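Local coordinates for uncharacterized protein (Pyrococcus furiosus, PDB 4XLZ) that probably removes an acetyl group from N,N'-diacetylchitobiose, as a metal-binding deacetylase of carbohydrate esterase family 14, at residues A[29-34]-A[58-63]. Numbering follows the deposited sequence.
Sequences EDAKKV and EGVEVI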
loop_
_atom_site.group_PDB
_atom_site.type_symbol
_atom_site.label_atom_id
_atom_site.label_comp_id
_atom_site.label_asym_id
_atom_site.label_seq_id
_atom_site.Cartn_x
_atom_site.Cartn_y
_atom_site.Cartn_z
ATOM N N GLU A 29 -37.010 -4.254 -18.364
ATOM C CA GLU A 29 -38.286 -3.640 -18.694
ATOM C C GLU A 29 -38.704 -2.499 -17.755
ATOM O O GLU A 29 -39.274 -1.521 -18.239
ATOM C CB GLU A 29 -39.307 -4.753 -18.677
ATOM C CG GLU A 29 -40.720 -4.320 -18.479
ATOM C CD GLU A 29 -41.584 -5.533 -18.627
ATOM O OE1 GLU A 29 -41.871 -5.800 -19.813
ATOM O OE2 GLU A 29 -41.818 -6.256 -17.599
ATOM N N ASP A 30 -38.417 -2.567 -16.454
ATOM C CA ASP A 30 -38.908 -1.475 -15.605
ATOM C C ASP A 30 -37.923 -0.256 -15.402
ATOM O O ASP A 30 -38.248 0.708 -14.692
ATOM C CB ASP A 30 -39.374 -2.024 -14.240
ATOM C CG ASP A 30 -40.637 -2.936 -14.363
ATOM O OD1 ASP A 30 -40.608 -4.008 -13.698
ATOM O OD2 ASP A 30 -41.590 -2.593 -15.137
ATOM N N ALA A 31 -36.774 -0.293 -16.078
ATOM C CA ALA A 31 -35.689 0.627 -15.734
ATOM C C ALA A 31 -36.034 2.019 -16.234
ATOM O O ALA A 31 -36.596 2.146 -17.370
ATOM C CB ALA A 31 -34.431 0.177 -16.403
ATOM N N LYS A 32 -35.841 3.014 -15.401
ATOM C CA LYS A 32 -35.900 4.425 -15.713
ATOM C C LYS A 32 -34.497 5.078 -15.856
ATOM O O LYS A 32 -34.309 6.037 -16.608
ATOM C CB LYS A 32 -36.752 5.240 -14.717
ATOM C CG LYS A 32 -38.277 4.750 -14.766
ATOM C CD LYS A 32 -39.355 5.928 -14.685
ATOM C CE LYS A 32 -39.751 6.407 -13.258
ATOM N NZ LYS A 32 -40.075 5.235 -12.349
ATOM N N LYS A 33 -33.510 4.546 -15.057
ATOM C CA LYS A 33 -32.194 5.199 -15.050
ATOM C C LYS A 33 -31.231 3.995 -14.831
ATOM O O LYS A 33 -31.445 3.244 -13.861
ATOM C CB LYS A 33 -32.085 6.225 -13.937
ATOM C CG LYS A 33 -30.672 6.837 -13.920
ATOM C CD LYS A 33 -30.295 7.782 -12.759
ATOM C CE LYS A 33 -31.256 9.010 -12.725
ATOM N NZ LYS A 33 -30.943 9.879 -11.540
ATOM N N VAL A 34 -30.217 3.911 -15.679
ATOM C CA VAL A 34 -29.169 2.844 -15.472
ATOM C C VAL A 34 -27.853 3.541 -15.571
ATOM O O VAL A 34 -27.623 4.550 -16.231
ATOM C CB VAL A 34 -29.296 1.691 -16.474
ATOM C CG1 VAL A 34 -30.720 1.078 -16.342
ATOM C CG2 VAL A 34 -29.029 2.188 -17.928
ATOM N N GLU A 58 -36.044 3.872 -25.736
ATOM C CA GLU A 58 -37.227 3.658 -24.843
ATOM C C GLU A 58 -37.365 4.696 -23.750
ATOM O O GLU A 58 -38.286 4.609 -22.963
ATOM C CB GLU A 58 -37.172 2.268 -24.218
ATOM C CG GLU A 58 -37.385 1.197 -25.231
ATOM C CD GLU A 58 -38.733 1.403 -25.963
ATOM O OE1 GLU A 58 -39.773 1.546 -25.270
ATOM O OE2 GLU A 58 -38.709 1.500 -27.212
ATOM N N GLY A 59 -36.486 5.694 -23.689
ATOM C CA GLY A 59 -36.604 6.769 -22.733
ATOM C C GLY A 59 -35.909 6.506 -21.388
ATOM O O GLY A 59 -36.047 7.312 -20.449
ATOM N N VAL A 60 -35.149 5.399 -21.373
ATOM C CA VAL A 60 -34.254 5.146 -20.160
ATOM C C VAL A 60 -33.106 6.150 -20.187
ATOM O O VAL A 60 -32.485 6.381 -21.218
ATOM C CB VAL A 60 -33.763 3.725 -20.235
ATOM C CG1 VAL A 60 -32.953 3.389 -18.884
ATOM C CG2 VAL A 60 -34.888 2.708 -20.218
ATOM N N GLU A 61 -32.795 6.758 -19.034
ATOM C CA GLU A 61 -31.655 7.627 -18.866
ATOM C C GLU A 61 -30.396 6.759 -18.572
ATOM O O GLU A 61 -30.436 5.998 -17.627
ATOM C CB GLU A 61 -31.858 8.589 -17.657
ATOM C CG GLU A 61 -30.784 9.574 -17.511
ATOM C CD GLU A 61 -30.952 10.550 -16.351
ATOM O OE1 GLU A 61 -32.053 10.483 -15.749
ATOM O OE2 GLU A 61 -30.020 11.328 -16.101
ATOM N N VAL A 62 -29.517 6.767 -19.560
ATOM C CA VAL A 62 -28.260 5.936 -19.456
ATOM C C VAL A 62 -27.173 6.892 -19.170
ATOM O O VAL A 62 -26.894 7.903 -19.801
ATOM C CB VAL A 62 -27.945 5.198 -20.796
ATOM C CG1 VAL A 62 -26.631 4.439 -20.573
ATOM C CG2 VAL A 62 -29.078 4.256 -21.210
ATOM N N ILE A 63 -26.472 6.565 -18.012
ATOM C CA ILE A 63 -25.312 7.359 -17.537
ATOM C C ILE A 63 -24.052 6.463 -17.507
ATOM O O ILE A 63 -24.195 5.324 -17.121
ATOM C CB ILE A 63 -25.630 7.834 -16.061
ATOM C CG1 ILE A 63 -26.891 8.778 -16.137
ATOM C CG2 ILE A 63 -24.405 8.548 -15.455
ATOM C CD1 ILE A 63 -27.457 8.954 -14.694
HETATM O O HOH W 1 -34.563 9.003 -15.516
#
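K33 and E61 both set CG anti to their backbone N (chi1 177° and -175°), which lays the two side chains alongside each other, pointing the same way from one face of a parallel beta-sheet. The bridges K33–E61 and V34–V62 start the pairing of strands 33-38 and 61-68, the two strands of a beta-alpha-beta unit connected by helix 43-57. Three backbone bonds fix the register: E61 N to K32 O (2.9 Å), V34 N to E61 O and I63 N to V34 O. A CA-H...O contact from K33 CA to E61 O, 3.2 Å, gives that carbonyl a second approach.

Between the paired K33 and E61 side chains, K33 CE packs against E61 OE1 at 3.5 Å. K33 NZ stays 4.4 Å from E61 OE1, beyond a salt bridge, so any attraction between the two charges is probably long-range; the ammonium is salt-bridged instead to E131. The lysine chain bends at chi3 (-60°), and I63 CD1 touches both its CG and its CD, the latter at 3.6 Å.

On the other face, V34 uses its two methyls separately. CG2 touches V62 CG2 at 3.9 Å, while CG1 meets V60 CG1 at 4.1 Å, the two valine side chains crossing at about a right angle. V60 and V62 also rest on L55 of helix 43-57, so this apolar layer joins the strand pair to its connecting helix. That helix ends in a Schellman motif at G59, whose positive phi lets the chain leave the helix and enter strand 61-68. Beside the exposed side chains of K32 and E61, one water donates to both K32 O and E61 OE1, 2.9 Å from the latter.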